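Local coordinates for protein predicted transcriptional regulator (Oenococcus oeni, PDB 3BY6) that probably binds DNA as a dimeric, GntR-family transcriptional regulator with a winged helix-turn-helix domain, at residues Q8-V12 with Y13-V17; V28-A31 with N32-L35; N84-Q87 with N88-L91. All blocks are in the same frame, centred on the assembly; numbering follows the deposited sequence.

Contact 1 (Q8-V12 with Y13-V17); sequences QKRPV and YLQLV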
loop_
_atom_site.group_PDB
_atom_site.type_symbol
_atom_site.label_atom_id
_atom_site.label_comp_id
_atom_site.label_asym_id
_atom_site.label_seq_id
_atom_site.Cartn_x
_atom_site.Cartn_y
_atom_site.Cartn_z
ATOM N N GLN D 8 -1.120 11.044 -4.941
ATOM C CA GLN D 8 -0.176 11.308 -6.040
ATOM C C GLN D 8 0.890 10.212 -6.126
ATOM O O GLN D 8 0.903 9.274 -5.327
ATOM C CB GLN D 8 0.488 12.672 -5.835
ATOM C CG GLN D 8 -0.488 13.829 -5.564
ATOM C CD GLN D 8 -1.497 13.987 -6.686
ATOM O OE1 GLN D 8 -1.161 13.777 -7.855
ATOM N NE2 GLN D 8 -2.750 14.341 -6.334
ATOM N N LYS D 9 1.770 10.317 -7.118
ATOM C CA LYS D 9 2.941 9.454 -7.206
ATOM C C LYS D 9 3.732 9.647 -5.934
ATOM O O LYS D 9 3.837 10.794 -5.446
ATOM C CB LYS D 9 3.803 9.896 -8.379
ATOM C CG LYS D 9 5.067 9.108 -8.603
ATOM C CD LYS D 9 5.811 9.759 -9.762
ATOM C CE LYS D 9 7.068 9.006 -10.138
ATOM N NZ LYS D 9 7.667 9.608 -11.358
ATOM N N ARG D 10 4.275 8.564 -5.366
ATOM C CA ARG D 10 5.306 8.768 -4.322
ATOM C C ARG D 10 6.556 9.320 -5.034
ATOM O O ARG D 10 7.064 8.664 -5.960
ATOM C CB ARG D 10 5.656 7.481 -3.582
ATOM C CG ARG D 10 6.569 7.735 -2.380
ATOM C CD ARG D 10 6.490 6.581 -1.435
ATOM N NE ARG D 10 7.471 6.728 -0.370
ATOM C CZ ARG D 10 7.271 7.385 0.771
ATOM N NH1 ARG D 10 6.110 7.962 1.035
ATOM N NH2 ARG D 10 8.242 7.453 1.679
ATOM N N PRO D 11 7.022 10.529 -4.644
ATOM C CA PRO D 11 8.230 11.108 -5.224
ATOM C C PRO D 11 9.365 10.086 -5.344
ATOM O O PRO D 11 9.539 9.246 -4.458
ATOM C CB PRO D 11 8.595 12.197 -4.228
ATOM C CG PRO D 11 7.305 12.634 -3.689
ATOM C CD PRO D 11 6.445 11.420 -3.623
ATOM N N VAL D 12 10.122 10.150 -6.433
ATOM C CA VAL D 12 11.111 9.133 -6.690
ATOM C C VAL D 12 12.176 9.083 -5.561
ATOM O O VAL D 12 12.639 7.987 -5.167
ATOM C CB VAL D 12 11.759 9.291 -8.091
ATOM C CG1 VAL D 12 12.815 8.212 -8.319
ATOM C CG2 VAL D 12 10.670 9.205 -9.191
ATOM N N TYR D 13 12.522 10.256 -5.023
ATOM C CA TYR D 13 13.575 10.334 -3.984
ATOM C C TYR D 13 13.177 9.524 -2.744
ATOM O O TYR D 13 14.025 8.857 -2.156
ATOM C CB TYR D 13 13.991 11.788 -3.687
ATOM C CG TYR D 13 13.211 12.527 -2.639
ATOM C CD1 TYR D 13 12.006 13.156 -2.933
ATOM C CD2 TYR D 13 13.694 12.630 -1.353
ATOM C CE1 TYR D 13 11.291 13.850 -1.935
ATOM C CE2 TYR D 13 13.011 13.317 -0.360
ATOM C CZ TYR D 13 11.816 13.932 -0.644
ATOM O OH TYR D 13 11.163 14.602 0.387
ATOM N N LEU D 14 11.883 9.506 -2.414
ATOM C CA LEU D 14 11.370 8.732 -1.280
ATOM C C LEU D 14 11.180 7.275 -1.628
ATOM O O LEU D 14 11.265 6.422 -0.764
ATOM C CB LEU D 14 10.057 9.331 -0.747
ATOM C CG LEU D 14 10.263 10.731 -0.156
ATOM C CD1 LEU D 14 8.949 11.570 -0.131
ATOM C CD2 LEU D 14 10.935 10.676 1.216
ATOM N N GLN D 15 10.930 6.947 -2.890
ATOM C CA GLN D 15 10.951 5.538 -3.247
ATOM C C GLN D 15 12.366 4.955 -3.119
ATOM O O GLN D 15 12.534 3.779 -2.804
ATOM C CB GLN D 15 10.396 5.325 -4.638
ATOM C CG GLN D 15 8.917 5.779 -4.777
ATOM C CD GLN D 15 8.341 5.529 -6.150
ATOM O OE1 GLN D 15 8.628 4.513 -6.786
ATOM N NE2 GLN D 15 7.515 6.460 -6.615
ATOM N N LEU D 16 13.375 5.768 -3.388
ATOM C CA LEU D 16 14.756 5.325 -3.227
ATOM C C LEU D 16 15.176 5.295 -1.752
ATOM O O LEU D 16 15.882 4.392 -1.353
ATOM C CB LEU D 16 15.724 6.221 -3.997
ATOM C CG LEU D 16 17.217 5.853 -3.901
ATOM C CD1 LEU D 16 17.486 4.381 -4.217
ATOM C CD2 LEU D 16 17.978 6.779 -4.867
ATOM N N VAL D 17 14.751 6.291 -0.982
ATOM C CA VAL D 17 14.883 6.255 0.481
ATOM C C VAL D 17 14.293 4.937 0.990
ATOM O O VAL D 17 14.948 4.229 1.785
ATOM C CB VAL D 17 14.203 7.508 1.187
ATOM C CG1 VAL D 17 14.080 7.345 2.745
ATOM C CG2 VAL D 17 14.945 8.828 0.840
#
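The Arg10 guanidinium carries the CB of Leu14 over one face, 3.6 Å from Arg10 NH2, while its NE turns to Asp18, one turn beyond Leu14, in a salt bridge. The ring of Tyr13 is flanked on one face by Leu14 CG, offset toward the rim, and Pro11 CB approaches it obliquely, 3.8 Å from Tyr13 CD1. CG of Tyr13 is wedged between the backbone N and the carbonyl carbon (chi1 88°), which brings the ring over to the proline side; the same ring has a cation-pi partner in Lys54 of helix 49-61. Leu14 CD1 meets Pro11 CG at 4.1 Å, the two side chains running alongside each other.

Pro11 is the N-cap of helix 12-25, and its carbonyl O accepts Gln15 N at 3.1 Å in the carbonyl plane; Leu14 N reaches the same oxygen only weakly. The following bond of the helix, Leu16 N to Val12 O at 2.9 Å, continues the pattern. Gln15 sends its extended side chain back past Arg10, bringing the amide NE2 to Arg10 O; the modelled 2.3 Å between Gln15 NE2 and Arg10 O is doubtful as a bond length.

The other amide atom, Gln15 OE1, accepts Thr7 N of the second subunit. One side chain at the start of the helix thus bonds to the dimer partner, with an apparent second link to the incoming loop at Arg10 O, whereas the charge of Arg10 is paired with Asp18 while the aliphatic CB of Leu14 lies against its guanidinium face.

Contact 2 (V28-A31 with N32-L35); sequences VLSA and NDQL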
loop_
_atom_site.group_PDB
_atom_site.type_symbol
_atom_site.label_atom_id
_atom_site.label_comp_id
_atom_site.label_asym_id
_atom_site.label_seq_id
_atom_site.Cartn_x
_atom_site.Cartn_y
_atom_site.Cartn_z
ATOM N N VAL D 28 20.800 -6.635 3.225
ATOM C CA VAL D 28 21.382 -6.543 1.886
ATOM C C VAL D 28 22.536 -5.532 1.920
ATOM O O VAL D 28 23.569 -5.705 1.267
ATOM C CB VAL D 28 20.292 -6.174 0.863
ATOM C CG1 VAL D 28 20.875 -5.775 -0.505
ATOM C CG2 VAL D 28 19.356 -7.332 0.727
ATOM N N LEU D 29 22.325 -4.461 2.667
ATOM C CA LEU D 29 23.364 -3.502 3.002
ATOM C C LEU D 29 23.558 -3.671 4.487
ATOM O O LEU D 29 22.576 -3.755 5.223
ATOM C CB LEU D 29 22.932 -2.080 2.658
ATOM C CG LEU D 29 22.652 -1.843 1.167
ATOM C CD1 LEU D 29 21.905 -0.528 0.926
ATOM C CD2 LEU D 29 23.944 -1.882 0.378
ATOM N N SER D 30 24.821 -3.781 4.913
ATOM C CA SER D 30 25.186 -4.018 6.317
ATOM C C SER D 30 25.719 -2.758 6.969
ATOM O O SER D 30 26.139 -1.822 6.296
ATOM C CB SER D 30 26.225 -5.159 6.433
ATOM O OG SER D 30 25.615 -6.423 6.170
ATOM N N ALA D 31 25.719 -2.765 8.301
ATOM C CA ALA D 31 26.269 -1.661 9.093
ATOM C C ALA D 31 27.609 -1.227 8.529
ATOM O O ALA D 31 28.472 -2.068 8.238
ATOM C CB ALA D 31 26.409 -2.063 10.593
ATOM N N ASN D 32 27.766 0.087 8.369
ATOM C CA ASN D 32 29.025 0.711 7.932
ATOM C C ASN D 32 29.450 0.440 6.468
ATOM O O ASN D 32 30.495 0.913 6.037
ATOM C CB ASN D 32 30.152 0.382 8.919
ATOM C CG ASN D 32 29.714 0.573 10.387
ATOM O OD1 ASN D 32 29.691 -0.394 11.180
ATOM N ND2 ASN D 32 29.317 1.808 10.731
ATOM N N ASP D 33 28.633 -0.291 5.707
ATOM C CA ASP D 33 28.909 -0.545 4.301
ATOM C C ASP D 33 28.997 0.799 3.605
ATOM O O ASP D 33 28.182 1.689 3.844
ATOM C CB ASP D 33 27.789 -1.382 3.648
ATOM C CG ASP D 33 27.951 -2.894 3.872
ATOM O OD1 ASP D 33 29.009 -3.300 4.350
ATOM O OD2 ASP D 33 27.025 -3.678 3.529
ATOM N N GLN D 34 29.989 0.945 2.740
ATOM C CA GLN D 34 30.093 2.133 1.934
ATOM C C GLN D 34 29.034 2.109 0.821
ATOM O O GLN D 34 28.812 1.100 0.174
ATOM C CB GLN D 34 31.490 2.301 1.336
ATOM C CG GLN D 34 31.579 3.615 0.550
ATOM C CD GLN D 34 32.965 4.180 0.413
ATOM O OE1 GLN D 34 33.971 3.488 0.622
ATOM N NE2 GLN D 34 33.032 5.461 0.060
ATOM N N LEU D 35 28.399 3.253 0.620
ATOM C CA LEU D 35 27.371 3.411 -0.396
ATOM C C LEU D 35 28.069 4.009 -1.613
ATOM O O LEU D 35 29.026 4.790 -1.432
ATOM C CB LEU D 35 26.314 4.383 0.123
ATOM C CG LEU D 35 24.838 4.035 0.001
ATOM C CD1 LEU D 35 24.587 2.620 0.504
ATOM C CD2 LEU D 35 24.012 5.070 0.755
HETATM O O HOH W 1 26.176 -6.647 3.219
#
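Asp33 folds its carboxylate back over the backbone of Ser30, where OD2 accepts Ser30 N at 2.6 Å in a fairly straight bond (163°). The donor arrives from above the carboxylate plane, 55° out of it, and Asp33 OD2 also lies 3.4 Å from Ser30 CB. With CG set opposite its own carbonyl carbon (chi1 -84°), the acid is drawn back across the bend. A water sits 3.1 Å from Asp33 OD2 and 3.0 Å from Ser30 OG, bridging the two, so this one oxygen serves a backbone amide and a water together. The serine hydroxyl has a further partner in Asp27.

The bend beneath is a type II beta turn from Ser30 to Asp33, closed by Asp33 N to Ser30 O at 3.0 Å. Asn32 occupies its third position with a left-handed backbone. The turn leads the chain from helix 12-25 toward an edge of the winged-helix sheet. Here Asn32, Asp33 and Leu35 are joined by backbone hydrogen bonds to Thr76, Ile75 and Thr73, adding a short, weakly bonded strand at about 34-35 to the antiparallel sheet beside 72-75, the second strand of the wing hairpin.

On the apolar side, Leu29 and Leu35 cross at roughly a right angle and touch through their methyls, 4.2 Å between Leu29 CD1 and Leu35 CD1. Both lean on Ile75 of the central strand, and Leu29 also packs on Glu23 of helix 12-25, whose backbone is hydrogen-bonded to that of Leu29.

Contact 3 (N84-Q87 with N88-L91); sequences NSNQ and NRLL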
loop_
_atom_site.group_PDB
_atom_site.type_symbol
_atom_site.label_atom_id
_atom_site.label_comp_id
_atom_site.label_asym_id
_atom_site.label_seq_id
_atom_site.Cartn_x
_atom_site.Cartn_y
_atom_site.Cartn_z
ATOM N N ASN D 84 14.384 -2.319 13.738
ATOM C CA ASN D 84 13.225 -2.127 14.653
ATOM C C ASN D 84 12.125 -1.169 14.136
ATOM O O ASN D 84 10.959 -1.482 14.246
ATOM C CB ASN D 84 13.705 -1.635 16.009
ATOM C CG ASN D 84 14.184 -2.744 16.890
ATOM O OD1 ASN D 84 13.908 -3.933 16.627
ATOM N ND2 ASN D 84 14.900 -2.379 17.947
ATOM N N SER D 85 12.497 -0.042 13.533
ATOM C CA SER D 85 11.506 0.865 12.969
ATOM C C SER D 85 10.902 0.241 11.735
ATOM O O SER D 85 9.705 0.351 11.505
ATOM C CB SER D 85 12.131 2.216 12.603
ATOM O OG SER D 85 12.932 2.752 13.631
ATOM N N ASN D 86 11.714 -0.392 10.894
ATOM C CA ASN D 86 11.120 -1.086 9.733
ATOM C C ASN D 86 10.059 -2.089 10.186
ATOM O O ASN D 86 8.991 -2.151 9.622
ATOM C CB ASN D 86 12.199 -1.790 8.912
ATOM C CG ASN D 86 11.659 -2.381 7.631
ATOM O OD1 ASN D 86 11.244 -1.641 6.740
ATOM N ND2 ASN D 86 11.676 -3.709 7.523
ATOM N N GLN D 87 10.339 -2.860 11.228
ATOM C CA GLN D 87 9.345 -3.799 11.779
ATOM C C GLN D 87 8.091 -3.069 12.249
ATOM O O GLN D 87 6.959 -3.550 12.110
ATOM C CB GLN D 87 9.941 -4.535 12.969
ATOM C CG GLN D 87 9.136 -5.743 13.397
ATOM C CD GLN D 87 9.752 -6.465 14.583
ATOM O OE1 GLN D 87 9.116 -6.586 15.665
ATOM N NE2 GLN D 87 10.988 -6.955 14.400
ATOM N N ASN D 88 8.281 -1.907 12.854
ATOM C CA ASN D 88 7.139 -1.161 13.359
ATOM C C ASN D 88 6.218 -0.699 12.274
ATOM O O ASN D 88 5.021 -0.642 12.500
ATOM C CB ASN D 88 7.553 0.035 14.213
ATOM C CG ASN D 88 7.851 -0.355 15.629
ATOM O OD1 ASN D 88 7.737 -1.528 15.999
ATOM N ND2 ASN D 88 8.320 0.604 16.415
ATOM N N ARG D 89 6.808 -0.333 11.136
ATOM C CA ARG D 89 6.093 0.052 9.938
ATOM C C ARG D 89 5.208 -1.092 9.446
ATOM O O ARG D 89 4.028 -0.930 9.236
ATOM C CB ARG D 89 7.118 0.420 8.839
ATOM C CG ARG D 89 6.453 0.614 7.438
ATOM C CD ARG D 89 7.496 0.967 6.363
ATOM N NE ARG D 89 8.337 -0.178 6.002
ATOM C CZ ARG D 89 7.891 -1.239 5.320
ATOM N NH1 ARG D 89 6.631 -1.319 4.924
ATOM N NH2 ARG D 89 8.686 -2.225 5.030
ATOM N N LEU D 90 5.811 -2.259 9.297
ATOM C CA LEU D 90 5.106 -3.478 8.917
ATOM C C LEU D 90 4.040 -3.880 9.955
ATOM O O LEU D 90 2.985 -4.411 9.621
ATOM C CB LEU D 90 6.141 -4.601 8.726
ATOM C CG LEU D 90 7.084 -4.370 7.510
ATOM C CD1 LEU D 90 8.243 -5.332 7.439
ATOM C CD2 LEU D 90 6.248 -4.401 6.252
ATOM N N LEU D 91 4.338 -3.654 11.221
ATOM C CA LEU D 91 3.389 -3.950 12.277
ATOM C C LEU D 91 2.221 -2.990 12.211
ATOM O O LEU D 91 1.117 -3.400 12.496
ATOM C CB LEU D 91 4.052 -3.857 13.635
ATOM C CG LEU D 91 4.889 -5.050 14.084
ATOM C CD1 LEU D 91 5.602 -4.715 15.422
ATOM C CD2 LEU D 91 3.949 -6.226 14.226
#
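Asn86 and Arg89 meet side by side on helix 79-103, and here the contact is at its most closely knit. Asn86 OD1 lies at the edge of the guanidinium, near its plane, accepting Arg89 NH2 at 3.1 Å and, more weakly, NE at 3.3 Å. The amide and guanidinium planes stand 54° apart. Leu90 CG lies over one guanidinium face, offset toward its rim, and Leu90 CD1 comes within 3.8 Å of Asn86 ND2. A bend at chi3 (72°) turns the arginine head back to the asparagine, which itself packs on Asn22 and Ala25 of helix 12-25.

The Asn84, Ser85 and Asn88 flank is exposed and much looser. Asn88 CG merely passes Asn84 O at 3.6 Å, and the union rests on backbone bonds of the alpha-helix, such as Asn88 N to Asn84 O at 3.0 Å. Between these extremes, Gln87 runs alongside Leu91, with 4.0 Å between Gln87 OE1 and Leu91 CD1; that oxygen accepts its hydrogen bond from Arg110 of the second subunit, against whose Ile114 Leu91 packs.

Arg89 NH2 serves Asn86 and also forms a salt bridge with Glu100 of the second subunit. The amide oxygen, holding NH2 and more weakly NE, would help set the rotation of the guanidinium, while the arginine's charge is met by that carboxylate across the dimer interface.

The three contacts follow one another along the chain without touching, their centres 19 to 21 Å apart. Contact 1 opens helix 12-25, and contact 2 comes after that helix has ended, at the turn into strand 34-35; together they bracket the first helix of the winged-helix domain. Contact 3 lies past the wing hairpin, on the long helix 79-103, where it leans on helix 12-25 again. Contacts 1 and 3 both reach the second subunit, whereas contact 2 meets no other chain of the assembly. Helix 12-25, part of the probable DNA-binding domain, thus packs against helix 79-103, consistent with a dimer in which each such domain lies against a helix of the dimer interface.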